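Local structure of surface glycoprotein (Trypanosoma brucei, 5KLH) at residues A[74-79]-A[84-89]; A[157-162]-A[207-212]; A[25-30]-A[54-59]; A[12-17]-A[45-50]. The protein forms a bilobed ectodomain of a membrane-spanning surface antigen of the insect-stage parasite and is of unproven function, though a role as a sensor has been proposed. All blocks are in the same frame, centred on the assembly; numbering follows the deposited sequence.

Contact 1 (A[74-79]-A[84-89])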
loop_
_atom_site.group_PDB
_atom_site.type_symbol
_atom_site.label_atom_id
_atom_site.label_comp_id
_atom_site.label_asym_id
_atom_site.label_seq_id
_atom_site.Cartn_x
_atom_site.Cartn_y
_atom_site.Cartn_z
ATOM N N VAL A 74 11.475 12.923 -3.801
ATOM C CA VAL A 74 11.072 13.883 -2.791
ATOM C C VAL A 74 9.779 14.543 -3.215
ATOM O O VAL A 74 9.753 15.313 -4.182
ATOM C CB VAL A 74 12.161 14.960 -2.571
ATOM C CG1 VAL A 74 11.723 15.941 -1.499
ATOM C CG2 VAL A 74 13.478 14.300 -2.181
ATOM N N VAL A 75 8.704 14.253 -2.491
ATOM C CA VAL A 75 7.393 14.786 -2.838
ATOM C C VAL A 75 6.985 15.810 -1.789
ATOM O O VAL A 75 6.727 15.465 -0.641
ATOM C CB VAL A 75 6.342 13.666 -2.937
ATOM C CG1 VAL A 75 4.993 14.231 -3.338
ATOM C CG2 VAL A 75 6.800 12.622 -3.947
ATOM N N LYS A 76 6.972 17.081 -2.183
ATOM C CA LYS A 76 6.541 18.150 -1.292
ATOM C C LYS A 76 5.073 18.458 -1.515
ATOM O O LYS A 76 4.677 18.979 -2.562
ATOM C CB LYS A 76 7.414 19.390 -1.507
ATOM C CG LYS A 76 8.889 19.048 -1.353
ATOM C CD LYS A 76 9.796 20.269 -1.367
ATOM C CE LYS A 76 11.246 19.835 -1.177
ATOM N NZ LYS A 76 12.191 20.981 -1.030
ATOM N N VAL A 77 4.261 18.091 -0.532
ATOM C CA VAL A 77 2.819 18.207 -0.654
ATOM C C VAL A 77 2.403 19.596 -0.192
ATOM O O VAL A 77 2.605 19.954 0.963
ATOM C CB VAL A 77 2.122 17.122 0.180
ATOM C CG1 VAL A 77 0.620 17.194 0.023
ATOM C CG2 VAL A 77 2.671 15.757 -0.198
ATOM N N ASN A 78 1.872 20.389 -1.114
ATOM C CA ASN A 78 1.411 21.738 -0.801
ATOM C C ASN A 78 -0.018 21.920 -1.315
ATOM O O ASN A 78 -0.261 22.552 -2.354
ATOM C CB ASN A 78 2.357 22.785 -1.398
ATOM C CG ASN A 78 2.104 24.176 -0.846
ATOM O OD1 ASN A 78 1.224 24.374 0.002
ATOM N ND2 ASN A 78 2.881 25.147 -1.315
ATOM N N ILE A 79 -0.957 21.358 -0.562
ATOM C CA ILE A 79 -2.350 21.265 -0.963
ATOM C C ILE A 79 -3.190 22.121 -0.033
ATOM O O ILE A 79 -3.039 22.053 1.190
ATOM C CB ILE A 79 -2.826 19.808 -0.927
ATOM C CG1 ILE A 79 -2.035 18.986 -1.953
ATOM C CG2 ILE A 79 -4.326 19.705 -1.201
ATOM C CD1 ILE A 79 -2.368 19.340 -3.431
ATOM N N PRO A 84 1.243 21.357 5.157
ATOM C CA PRO A 84 2.284 20.843 4.265
ATOM C C PRO A 84 3.127 19.738 4.894
ATOM O O PRO A 84 3.409 19.743 6.103
ATOM C CB PRO A 84 3.139 22.078 3.979
ATOM C CG PRO A 84 2.185 23.225 4.144
ATOM C CD PRO A 84 1.273 22.827 5.256
ATOM N N PHE A 85 3.517 18.782 4.057
ATOM C CA PHE A 85 4.427 17.741 4.491
ATOM C C PHE A 85 5.189 17.198 3.311
ATOM O O PHE A 85 4.775 17.376 2.154
ATOM C CB PHE A 85 3.685 16.616 5.244
ATOM C CG PHE A 85 2.758 15.787 4.397
ATOM C CD1 PHE A 85 1.463 16.210 4.148
ATOM C CD2 PHE A 85 3.164 14.558 3.904
ATOM C CE1 PHE A 85 0.591 15.435 3.387
ATOM C CE2 PHE A 85 2.296 13.777 3.144
ATOM C CZ PHE A 85 1.019 14.216 2.884
ATOM N N THR A 86 6.312 16.553 3.610
ATOM C CA THR A 86 7.126 15.902 2.594
ATOM C C THR A 86 7.107 14.391 2.773
ATOM O O THR A 86 7.197 13.887 3.890
ATOM C CB THR A 86 8.588 16.395 2.641
ATOM O OG1 THR A 86 8.625 17.800 2.366
ATOM C CG2 THR A 86 9.453 15.673 1.604
ATOM N N ARG A 87 6.990 13.672 1.665
ATOM C CA ARG A 87 7.272 12.248 1.673
ATOM C C ARG A 87 8.461 11.987 0.783
ATOM O O ARG A 87 8.468 12.392 -0.393
ATOM C CB ARG A 87 6.076 11.421 1.195
ATOM C CG ARG A 87 6.416 9.944 1.006
ATOM C CD ARG A 87 6.547 9.232 2.353
ATOM N NE ARG A 87 5.265 9.214 3.046
ATOM C CZ ARG A 87 4.350 8.253 2.904
ATOM N NH1 ARG A 87 4.583 7.203 2.117
ATOM N NH2 ARG A 87 3.200 8.339 3.560
ATOM N N ARG A 88 9.465 11.330 1.354
ATOM C CA ARG A 88 10.527 10.702 0.580
ATOM C C ARG A 88 10.232 9.221 0.425
ATOM O O ARG A 88 9.910 8.554 1.398
ATOM C CB ARG A 88 11.876 10.906 1.263
ATOM C CG ARG A 88 12.468 12.270 1.011
ATOM C CD ARG A 88 13.735 12.483 1.831
ATOM N NE ARG A 88 14.477 13.638 1.332
ATOM C CZ ARG A 88 14.127 14.895 1.561
ATOM N NH1 ARG A 88 13.054 15.159 2.283
ATOM N NH2 ARG A 88 14.859 15.892 1.073
ATOM N N SER A 89 10.318 8.706 -0.799
ATOM C CA SER A 89 10.015 7.305 -1.054
ATOM C C SER A 89 11.082 6.801 -2.001
ATOM O O SER A 89 11.459 7.525 -2.920
ATOM C CB SER A 89 8.617 7.143 -1.667
ATOM O OG SER A 89 8.188 5.789 -1.638
#
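With CG set between its own backbone N and carbonyl carbon (chi1 68°), Phe85 lays its ring alongside Val77, whose CG1 is trans to the backbone N and whose CG2, anti to the carbonyl carbon, faces the ring. Val77 CG2 lies 4.0 Å from the Phe85 ring centroid and 18° off the normal, a CH-pi contact, while Val77 CG1 touches Phe85 CE1 at 3.8 Å. The sheet face bearing Lys76 and Thr86 holds a second pair, Val74 and Arg88, pointing the same way. Val74 CG2 lies over one face of the guanidinium, offset from its centre and 3.7 Å from Arg88 NE, and a salt bridge from that NE to Asp69 would help fix the group's rotation. Val74 CG1 also meets Thr86 CG2 at 3.9 Å. Arg87 instead sends its guanidinium away, to Glu172 and the carbonyl of Gln177. Between the backbones, Val75 N to Arg87 O (2.8 Å) and Arg87 N to Val75 O (2.9 Å) close one hydrogen-bonded pair. At the next, Val77 N reaches Phe85 O at 2.8 Å, but the return from Phe85 N to Val77 O is weak, at 3.4 Å. The local axes of 74-79 and 85-89 run at 160°, as expected of the two arms of a twisted antiparallel beta hairpin.

Contact 2 (A[157-162]-A[207-212]); sequences KLYLVA and DPFIAL
This is a small, buried apolar contact in which Phe209 and Ile210, from the first turn of helix 208-215, meet Tyr159 and Val161 on one face of strand 145-164. Ile210 and Val161 reach toward each other tip to tip. The isoleucine chain is extended at its end (chi2 173°), which carries CD1 to the valine fork, 3.7 Å from Val161 CG1 and equally 3.7 Å from Val161 CG2. One methyl is thus lodged against two. The aromatic pair is looser: the side chains of Tyr159 and Phe209 cross at about a right angle, and their nearest atoms, Tyr159 CE2 and Phe209 CZ, are 4.2 Å apart. Phe209 also stacks on Tyr203. No hydrogen bond spans the two segments; the helix start carries a polar cap of its own. There Asp207 is the N-cap, its OD2 accepting from Phe209 N at 2.8 Å on the anti side of the carboxylate, 24° out of its plane. Ser55 OG and the Val56 amide also bind this buried carboxylate, and together with the helix end they would be expected to stabilise its negative charge. The arrangement is that of an N-capped alpha helix laid against the face of a beta sheet, with its first turn supplying the apolar contacts.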
loop_
_atom_site.group_PDB
_atom_site.type_symbol
_atom_site.label_atom_id
_atom_site.label_comp_id
_atom_site.label_asym_id
_atom_site.label_seq_id
_atom_site.Cartn_x
_atom_site.Cartn_y
_atom_site.Cartn_z
ATOM N N LYS A 157 3.569 4.755 -8.682
ATOM C CA LYS A 157 2.401 5.438 -8.137
ATOM C C LYS A 157 2.584 5.525 -6.629
ATOM O O LYS A 157 2.725 4.504 -5.969
ATOM C CB LYS A 157 1.112 4.689 -8.508
ATOM C CG LYS A 157 -0.156 5.483 -8.260
ATOM C CD LYS A 157 -1.375 4.854 -8.948
ATOM C CE LYS A 157 -1.121 4.590 -10.430
ATOM N NZ LYS A 157 -2.292 3.944 -11.099
ATOM N N LEU A 158 2.593 6.747 -6.097
ATOM C CA LEU A 158 2.780 6.962 -4.679
ATOM C C LEU A 158 1.450 7.399 -4.085
ATOM O O LEU A 158 0.876 8.375 -4.555
ATOM C CB LEU A 158 3.857 8.022 -4.446
ATOM C CG LEU A 158 4.121 8.394 -2.986
ATOM C CD1 LEU A 158 4.849 7.273 -2.297
ATOM C CD2 LEU A 158 4.918 9.681 -2.912
ATOM N N TYR A 159 0.943 6.653 -3.107
ATOM C CA TYR A 159 -0.335 6.968 -2.458
ATOM C C TYR A 159 -0.119 7.597 -1.100
ATOM O O TYR A 159 0.534 6.994 -0.245
ATOM C CB TYR A 159 -1.177 5.702 -2.272
ATOM C CG TYR A 159 -1.498 4.945 -3.532
ATOM C CD1 TYR A 159 -0.544 4.130 -4.141
ATOM C CD2 TYR A 159 -2.763 5.001 -4.087
ATOM C CE1 TYR A 159 -0.850 3.414 -5.287
ATOM C CE2 TYR A 159 -3.076 4.284 -5.230
ATOM C CZ TYR A 159 -2.110 3.493 -5.817
ATOM O OH TYR A 159 -2.415 2.771 -6.946
ATOM N N LEU A 160 -0.682 8.783 -0.876
ATOM C CA LEU A 160 -0.511 9.479 0.391
ATOM C C LEU A 160 -1.870 9.683 1.028
ATOM O O LEU A 160 -2.875 9.708 0.318
ATOM C CB LEU A 160 0.193 10.825 0.182
ATOM C CG LEU A 160 1.540 10.754 -0.536
ATOM C CD1 LEU A 160 2.097 12.149 -0.837
ATOM C CD2 LEU A 160 2.525 9.988 0.321
ATOM N N VAL A 161 -1.904 9.808 2.354
ATOM C CA VAL A 161 -3.175 9.968 3.062
ATOM C C VAL A 161 -3.141 11.121 4.055
ATOM O O VAL A 161 -2.189 11.274 4.835
ATOM C CB VAL A 161 -3.565 8.652 3.796
ATOM C CG1 VAL A 161 -4.948 8.748 4.412
ATOM C CG2 VAL A 161 -3.530 7.472 2.840
ATOM N N ALA A 162 -4.185 11.941 4.004
ATOM C CA ALA A 162 -4.372 13.011 4.989
ATOM C C ALA A 162 -5.544 12.702 5.905
ATOM O O ALA A 162 -6.549 12.144 5.471
ATOM C CB ALA A 162 -4.597 14.353 4.294
ATOM N N ASP A 207 -11.804 8.028 2.848
ATOM C CA ASP A 207 -12.207 7.701 1.472
ATOM C C ASP A 207 -12.643 6.255 1.330
ATOM O O ASP A 207 -12.041 5.365 1.914
ATOM C CB ASP A 207 -11.074 7.974 0.488
ATOM C CG ASP A 207 -11.572 8.071 -0.928
ATOM O OD1 ASP A 207 -11.923 9.197 -1.324
ATOM O OD2 ASP A 207 -11.598 7.029 -1.638
ATOM N N PRO A 208 -13.684 6.003 0.523
ATOM C CA PRO A 208 -14.108 4.615 0.334
ATOM C C PRO A 208 -13.033 3.742 -0.319
ATOM O O PRO A 208 -13.054 2.521 -0.161
ATOM C CB PRO A 208 -15.329 4.760 -0.582
ATOM C CG PRO A 208 -15.918 6.084 -0.178
ATOM C CD PRO A 208 -14.683 6.958 0.006
ATOM N N PHE A 209 -12.110 4.349 -1.058
ATOM C CA PHE A 209 -11.005 3.574 -1.626
ATOM C C PHE A 209 -10.198 2.911 -0.498
ATOM O O PHE A 209 -9.841 1.728 -0.584
ATOM C CB PHE A 209 -10.102 4.477 -2.487
ATOM C CG PHE A 209 -8.917 3.766 -3.106
ATOM C CD1 PHE A 209 -7.711 3.691 -2.437
ATOM C CD2 PHE A 209 -9.006 3.219 -4.374
ATOM C CE1 PHE A 209 -6.621 3.049 -2.995
ATOM C CE2 PHE A 209 -7.917 2.580 -4.944
ATOM C CZ PHE A 209 -6.722 2.498 -4.250
ATOM N N ILE A 210 -9.911 3.675 0.548
ATOM C CA ILE A 210 -9.137 3.155 1.673
ATOM C C ILE A 210 -9.989 2.161 2.469
ATOM O O ILE A 210 -9.517 1.078 2.821
ATOM C CB ILE A 210 -8.627 4.292 2.565
ATOM C CG1 ILE A 210 -7.526 5.062 1.830
ATOM C CG2 ILE A 210 -8.141 3.747 3.902
ATOM C CD1 ILE A 210 -7.060 6.324 2.542
ATOM N N ALA A 211 -11.253 2.507 2.715
ATOM C CA ALA A 211 -12.169 1.580 3.388
ATOM C C ALA A 211 -12.292 0.237 2.663
ATOM O O ALA A 211 -12.275 -0.822 3.301
ATOM C CB ALA A 211 -13.533 2.217 3.554
ATOM N N LEU A 212 -12.407 0.268 1.334
ATOM C CA LEU A 212 -12.479 -0.956 0.555
ATOM C C LEU A 212 -11.182 -1.756 0.665
ATOM O O LEU A 212 -11.224 -2.978 0.849
ATOM C CB LEU A 212 -12.800 -0.633 -0.909
ATOM C CG LEU A 212 -13.135 -1.804 -1.822
ATOM C CD1 LEU A 212 -14.393 -2.515 -1.309
ATOM C CD2 LEU A 212 -13.331 -1.319 -3.250
#

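Contact 3 (A[25-30]-A[54-59])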
loop_
_atom_site.group_PDB
_atom_site.type_symbol
_atom_site.label_atom_id
_atom_site.label_comp_id
_atom_site.label_asym_id
_atom_site.label_seq_id
_atom_site.Cartn_x
_atom_site.Cartn_y
_atom_site.Cartn_z
ATOM N N PRO A 25 -15.382 18.841 1.137
ATOM C CA PRO A 25 -14.153 19.590 1.429
ATOM C C PRO A 25 -13.020 19.271 0.453
ATOM O O PRO A 25 -12.159 20.116 0.207
ATOM C CB PRO A 25 -13.783 19.136 2.850
ATOM C CG PRO A 25 -15.029 18.535 3.410
ATOM C CD PRO A 25 -15.777 17.964 2.254
ATOM N N LEU A 26 -13.027 18.071 -0.111
ATOM C CA LEU A 26 -11.925 17.649 -0.973
ATOM C C LEU A 26 -11.895 18.385 -2.311
ATOM O O LEU A 26 -10.871 18.378 -3.006
ATOM C CB LEU A 26 -11.992 16.144 -1.206
ATOM C CG LEU A 26 -12.193 15.367 0.094
ATOM C CD1 LEU A 26 -12.220 13.873 -0.174
ATOM C CD2 LEU A 26 -11.101 15.721 1.094
ATOM N N GLU A 27 -13.004 19.039 -2.666
ATOM C CA GLU A 27 -13.055 19.845 -3.887
ATOM C C GLU A 27 -12.076 21.003 -3.812
ATOM O O GLU A 27 -11.618 21.519 -4.842
ATOM C CB GLU A 27 -14.474 20.369 -4.138
ATOM C CG GLU A 27 -15.526 19.273 -4.207
ATOM C CD GLU A 27 -15.051 18.022 -4.948
ATOM O OE1 GLU A 27 -14.668 18.121 -6.136
ATOM O OE2 GLU A 27 -15.063 16.927 -4.332
ATOM N N SER A 28 -11.736 21.391 -2.589
ATOM C CA SER A 28 -10.792 22.475 -2.370
ATOM C C SER A 28 -9.340 22.008 -2.328
ATOM O O SER A 28 -8.451 22.790 -2.000
ATOM C CB SER A 28 -11.130 23.206 -1.068
ATOM O OG SER A 28 -12.435 23.759 -1.129
ATOM N N TRP A 29 -9.091 20.743 -2.665
ATOM C CA TRP A 29 -7.733 20.197 -2.557
ATOM C C TRP A 29 -6.869 20.515 -3.787
ATOM O O TRP A 29 -6.249 19.631 -4.413
ATOM C CB TRP A 29 -7.795 18.683 -2.298
ATOM C CG TRP A 29 -7.923 18.321 -0.833
ATOM C CD1 TRP A 29 -8.278 19.153 0.195
ATOM C CD2 TRP A 29 -7.686 17.035 -0.240
ATOM N NE1 TRP A 29 -8.268 18.466 1.385
ATOM C CE2 TRP A 29 -7.907 17.165 1.145
ATOM C CE3 TRP A 29 -7.306 15.782 -0.748
ATOM C CZ2 TRP A 29 -7.772 16.094 2.030
ATOM C CZ3 TRP A 29 -7.160 14.721 0.136
ATOM C CH2 TRP A 29 -7.393 14.887 1.507
ATOM N N THR A 30 -6.855 21.794 -4.145
ATOM C CA THR A 30 -5.989 22.286 -5.203
ATOM C C THR A 30 -4.636 22.625 -4.599
ATOM O O THR A 30 -4.513 22.731 -3.374
ATOM C CB THR A 30 -6.568 23.528 -5.854
ATOM O OG1 THR A 30 -6.941 24.429 -4.802
ATOM C CG2 THR A 30 -7.793 23.169 -6.692
ATOM N N PRO A 54 -18.406 6.574 -4.728
ATOM C CA PRO A 54 -17.527 7.723 -4.991
ATOM C C PRO A 54 -16.209 7.647 -4.235
ATOM O O PRO A 54 -16.132 7.098 -3.135
ATOM C CB PRO A 54 -18.345 8.922 -4.504
ATOM C CG PRO A 54 -19.248 8.362 -3.483
ATOM C CD PRO A 54 -19.573 6.952 -3.918
ATOM N N SER A 55 -15.178 8.229 -4.837
ATOM C CA SER A 55 -13.849 8.289 -4.240
ATOM C C SER A 55 -13.230 9.545 -4.813
ATOM O O SER A 55 -13.414 9.834 -5.997
ATOM C CB SER A 55 -13.028 7.037 -4.575
ATOM O OG SER A 55 -11.654 7.182 -4.221
ATOM N N VAL A 56 -12.524 10.304 -3.983
ATOM C CA VAL A 56 -12.005 11.588 -4.418
ATOM C C VAL A 56 -10.568 11.737 -3.942
ATOM O O VAL A 56 -10.277 11.506 -2.769
ATOM C CB VAL A 56 -12.849 12.763 -3.873
ATOM C CG1 VAL A 56 -12.252 14.082 -4.332
ATOM C CG2 VAL A 56 -14.286 12.649 -4.342
ATOM N N TYR A 57 -9.664 12.086 -4.850
ATOM C CA TYR A 57 -8.277 12.319 -4.467
ATOM C C TYR A 57 -7.737 13.511 -5.249
ATOM O O TYR A 57 -8.344 13.950 -6.221
ATOM C CB TYR A 57 -7.428 11.064 -4.713
ATOM C CG TYR A 57 -7.449 10.553 -6.136
ATOM C CD1 TYR A 57 -8.424 9.659 -6.553
ATOM C CD2 TYR A 57 -6.479 10.944 -7.051
ATOM C CE1 TYR A 57 -8.449 9.189 -7.857
ATOM C CE2 TYR A 57 -6.494 10.475 -8.347
ATOM C CZ TYR A 57 -7.483 9.598 -8.741
ATOM O OH TYR A 57 -7.497 9.129 -10.029
ATOM N N THR A 58 -6.613 14.057 -4.826
ATOM C CA THR A 58 -5.946 15.048 -5.656
ATOM C C THR A 58 -4.601 14.473 -6.106
ATOM O O THR A 58 -3.977 13.687 -5.378
ATOM C CB THR A 58 -5.800 16.388 -4.921
ATOM O OG1 THR A 58 -5.411 17.399 -5.848
ATOM C CG2 THR A 58 -4.762 16.306 -3.800
ATOM N N GLU A 59 -4.186 14.808 -7.329
ATOM C CA GLU A 59 -3.053 14.114 -7.950
ATOM C C GLU A 59 -2.211 15.001 -8.842
ATOM O O GLU A 59 -2.694 15.991 -9.385
ATOM C CB GLU A 59 -3.536 12.912 -8.778
ATOM C CG GLU A 59 -4.433 13.271 -9.977
ATOM C CD GLU A 59 -3.659 13.667 -11.233
ATOM O OE1 GLU A 59 -4.271 14.285 -12.138
ATOM O OE2 GLU A 59 -2.450 13.352 -11.332
#
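The unusual feature here is that the hydroxyl of Thr58, on a strand, is bonded to the carbonyl of Trp29, the central residue of an inverse gamma turn. Thr58 OG1 donates to Trp29 O at 2.8 Å, with a C=O...donor angle of 168°, so the approach is almost straight onto the oxygen. The threonine can do this because OG1 is trans to its backbone N (chi1 -168°), which also leaves CG2 to pack on the tryptophan: Thr58 CG2 lies 4.0 Å from Trp29 CE3. A side chain of the strand thus binds the carbonyl of this buried turn residue. Three residues earlier in the loop and two earlier on the strand, Leu26 and Val56 cross obliquely. Leu26 CB meets Val56 CG1 at 3.8 Å, and Leu26 CD1 comes within 3.9 Å of Val56 CB. The other methyl of this leucine, CD2, lies over a face of the Trp29 ring, so Leu26 is wedged between indole and strand. The exposed Glu27, bent at chi2, folds back to place OE2 4.0 Å from Val56 CG1. The loop carrying residues 25-30 links helix 12-20 to strand 31-33 and lies across strand 51-63, while Trp29 meets Tyr170 of strand 170-172 edge-to-face and Val56 and Thr58 also touch Val40 and Ala38 of the adjoining strand 36-47.

Contact 4 (A[12-17]-A[45-50])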
loop_
_atom_site.group_PDB
_atom_site.type_symbol
_atom_site.label_atom_id
_atom_site.label_comp_id
_atom_site.label_asym_id
_atom_site.label_seq_id
_atom_site.Cartn_x
_atom_site.Cartn_y
_atom_site.Cartn_z
ATOM N N ASP A 12 -20.572 -4.410 6.401
ATOM C CA ASP A 12 -21.191 -3.350 7.192
ATOM C C ASP A 12 -20.240 -2.186 7.489
ATOM O O ASP A 12 -20.616 -1.015 7.340
ATOM C CB ASP A 12 -21.742 -3.937 8.496
ATOM C CG ASP A 12 -22.409 -2.894 9.377
ATOM O OD1 ASP A 12 -23.600 -2.594 9.156
ATOM O OD2 ASP A 12 -21.740 -2.389 10.303
ATOM N N ASN A 13 -19.019 -2.502 7.915
ATOM C CA ASN A 13 -18.009 -1.471 8.174
ATOM C C ASN A 13 -17.767 -0.624 6.925
ATOM O O ASN A 13 -17.690 0.606 6.999
ATOM C CB ASN A 13 -16.698 -2.110 8.663
ATOM C CG ASN A 13 -15.599 -1.087 8.914
ATOM O OD1 ASN A 13 -15.062 -0.500 7.974
ATOM N ND2 ASN A 13 -15.240 -0.889 10.184
ATOM N N PHE A 14 -17.639 -1.284 5.779
ATOM C CA PHE A 14 -17.456 -0.555 4.533
ATOM C C PHE A 14 -18.641 0.358 4.218
ATOM O O PHE A 14 -18.445 1.522 3.870
ATOM C CB PHE A 14 -17.215 -1.515 3.377
ATOM C CG PHE A 14 -17.066 -0.824 2.065
ATOM C CD1 PHE A 14 -15.980 0.007 1.826
ATOM C CD2 PHE A 14 -18.017 -0.978 1.073
ATOM C CE1 PHE A 14 -15.842 0.658 0.620
ATOM C CE2 PHE A 14 -17.884 -0.328 -0.133
ATOM C CZ PHE A 14 -16.792 0.496 -0.360
ATOM N N LYS A 15 -19.865 -0.164 4.339
ATOM C CA LYS A 15 -21.062 0.643 4.084
ATOM C C LYS A 15 -21.134 1.861 4.991
ATOM O O LYS A 15 -21.533 2.946 4.562
ATOM C CB LYS A 15 -22.337 -0.210 4.246
ATOM C CG LYS A 15 -22.527 -1.212 3.130
ATOM C CD LYS A 15 -23.630 -2.255 3.434
ATOM C CE LYS A 15 -24.981 -1.611 3.679
ATOM N NZ LYS A 15 -26.030 -2.643 3.925
ATOM N N LYS A 16 -20.730 1.699 6.247
ATOM C CA LYS A 16 -20.784 2.813 7.161
ATOM C C LYS A 16 -19.792 3.894 6.741
ATOM O O LYS A 16 -20.094 5.073 6.838
ATOM C CB LYS A 16 -20.538 2.329 8.593
ATOM C CG LYS A 16 -21.757 1.582 9.144
ATOM C CD LYS A 16 -21.490 0.914 10.486
ATOM C CE LYS A 16 -22.798 0.458 11.133
ATOM N NZ LYS A 16 -22.564 -0.426 12.309
ATOM N N ALA A 17 -18.629 3.478 6.247
ATOM C CA ALA A 17 -17.621 4.420 5.764
ATOM C C ALA A 17 -18.132 5.189 4.546
ATOM O O ALA A 17 -17.919 6.398 4.424
ATOM C CB ALA A 17 -16.319 3.686 5.424
ATOM N N LEU A 45 -15.704 3.649 -7.697
ATOM C CA LEU A 45 -15.361 2.263 -7.464
ATOM C C LEU A 45 -16.576 1.432 -7.812
ATOM O O LEU A 45 -17.702 1.879 -7.635
ATOM C CB LEU A 45 -14.958 2.043 -6.007
ATOM C CG LEU A 45 -13.987 3.072 -5.445
ATOM C CD1 LEU A 45 -13.763 2.812 -3.972
ATOM C CD2 LEU A 45 -12.659 3.042 -6.212
ATOM N N SER A 46 -16.360 0.236 -8.326
ATOM C CA SER A 46 -17.476 -0.669 -8.537
ATOM C C SER A 46 -17.332 -1.804 -7.555
ATOM O O SER A 46 -16.381 -2.571 -7.654
ATOM C CB SER A 46 -17.514 -1.223 -9.970
ATOM O OG SER A 46 -17.498 -0.202 -10.950
ATOM N N VAL A 47 -18.270 -1.916 -6.618
ATOM C CA VAL A 47 -18.252 -2.989 -5.633
ATOM C C VAL A 47 -19.464 -3.888 -5.804
ATOM O O VAL A 47 -20.594 -3.429 -5.687
ATOM C CB VAL A 47 -18.231 -2.429 -4.201
ATOM C CG1 VAL A 47 -18.093 -3.545 -3.187
ATOM C CG2 VAL A 47 -17.088 -1.436 -4.047
ATOM N N ALA A 48 -19.217 -5.165 -6.074
ATOM C CA ALA A 48 -20.288 -6.125 -6.322
ATOM C C ALA A 48 -21.327 -6.105 -5.208
ATOM O O ALA A 48 -20.992 -6.274 -4.026
ATOM C CB ALA A 48 -19.717 -7.519 -6.486
ATOM N N GLY A 49 -22.578 -5.871 -5.583
ATOM C CA GLY A 49 -23.659 -5.867 -4.619
ATOM C C GLY A 49 -23.923 -4.514 -4.004
ATOM O O GLY A 49 -24.979 -4.302 -3.414
ATOM N N LEU A 50 -22.979 -3.587 -4.157
ATOM C CA LEU A 50 -23.123 -2.274 -3.545
ATOM C C LEU A 50 -23.104 -1.160 -4.585
ATOM O O LEU A 50 -23.446 -0.023 -4.272
ATOM C CB LEU A 50 -22.010 -2.047 -2.508
ATOM C CG LEU A 50 -22.033 -2.982 -1.290
ATOM C CD1 LEU A 50 -20.871 -2.674 -0.349
ATOM C CD2 LEU A 50 -23.349 -2.863 -0.549
#
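Phe14 and Lys15 of helix 12-20 pack against Val47 and Leu50 at the closed end of the beta hairpin formed by strands 36-47 and 51-63, a helix set beside a type II beta turn. The aromatic contacts come first. Phe14 has CG trans to its backbone N (chi1 178°), which sends the ring out from the helix toward the hairpin, where it slides past both Leu50 and Val47 in the opposite direction. Leu50 CD1 lies at the ring edge, in its plane, 3.6 Å from Phe14 CD2; Val47 CG2 is more distant, 4.1 Å from Phe14 CE2. Ala211 and Leu212 of helix 208-215 also touch Phe14, so its ring is buried between the hairpin and a second helix. The aliphatic contact is with Lys15, whose chain crosses the leucine at about a right angle: Lys15 CD is 4.0 Å from Leu50 CD2, and the exposed lysine's methylenes pack on the leucine. Of the two methyls of Leu50, CD1 lies nearest the ring, and CD2 packs on the lysine methylenes. No hydrogen bond crosses between the segments; each has polar bonds of its own. On the helix, Lys16 NZ forms a salt bridge with Asp12 OD2 at 2.9 Å, meeting the syn lone pair of that oxygen. In the turn, Gly49 takes up a positive phi of 90°, and the turn is closed by Leu50 N bonding to Val47 O at 2.8 Å.

All four contacts reach one curled sheet, but from different parts of it. Contacts 1 and 2 join through its interior, where Val75 CG2 lies 3.6 Å from Leu158 CD2 and Val77 CG2 is 3.7 Å from Leu160 CD1. Ile79 of contact 1 passes toward contact 3, with its CD1 3.9 Å from Thr58 CG2. Contacts 2 and 3 are the closest pair, their centres about 11 Å apart, and they also pack directly, with Phe209 CB 3.6 Å from Ser55 OG. The helices of contacts 2 and 4 meet where Ala211 CB lies 3.7 Å from Ala17 CB. Contacts 1 and 4 stand apart, their nearest atoms about 19 Å from each other.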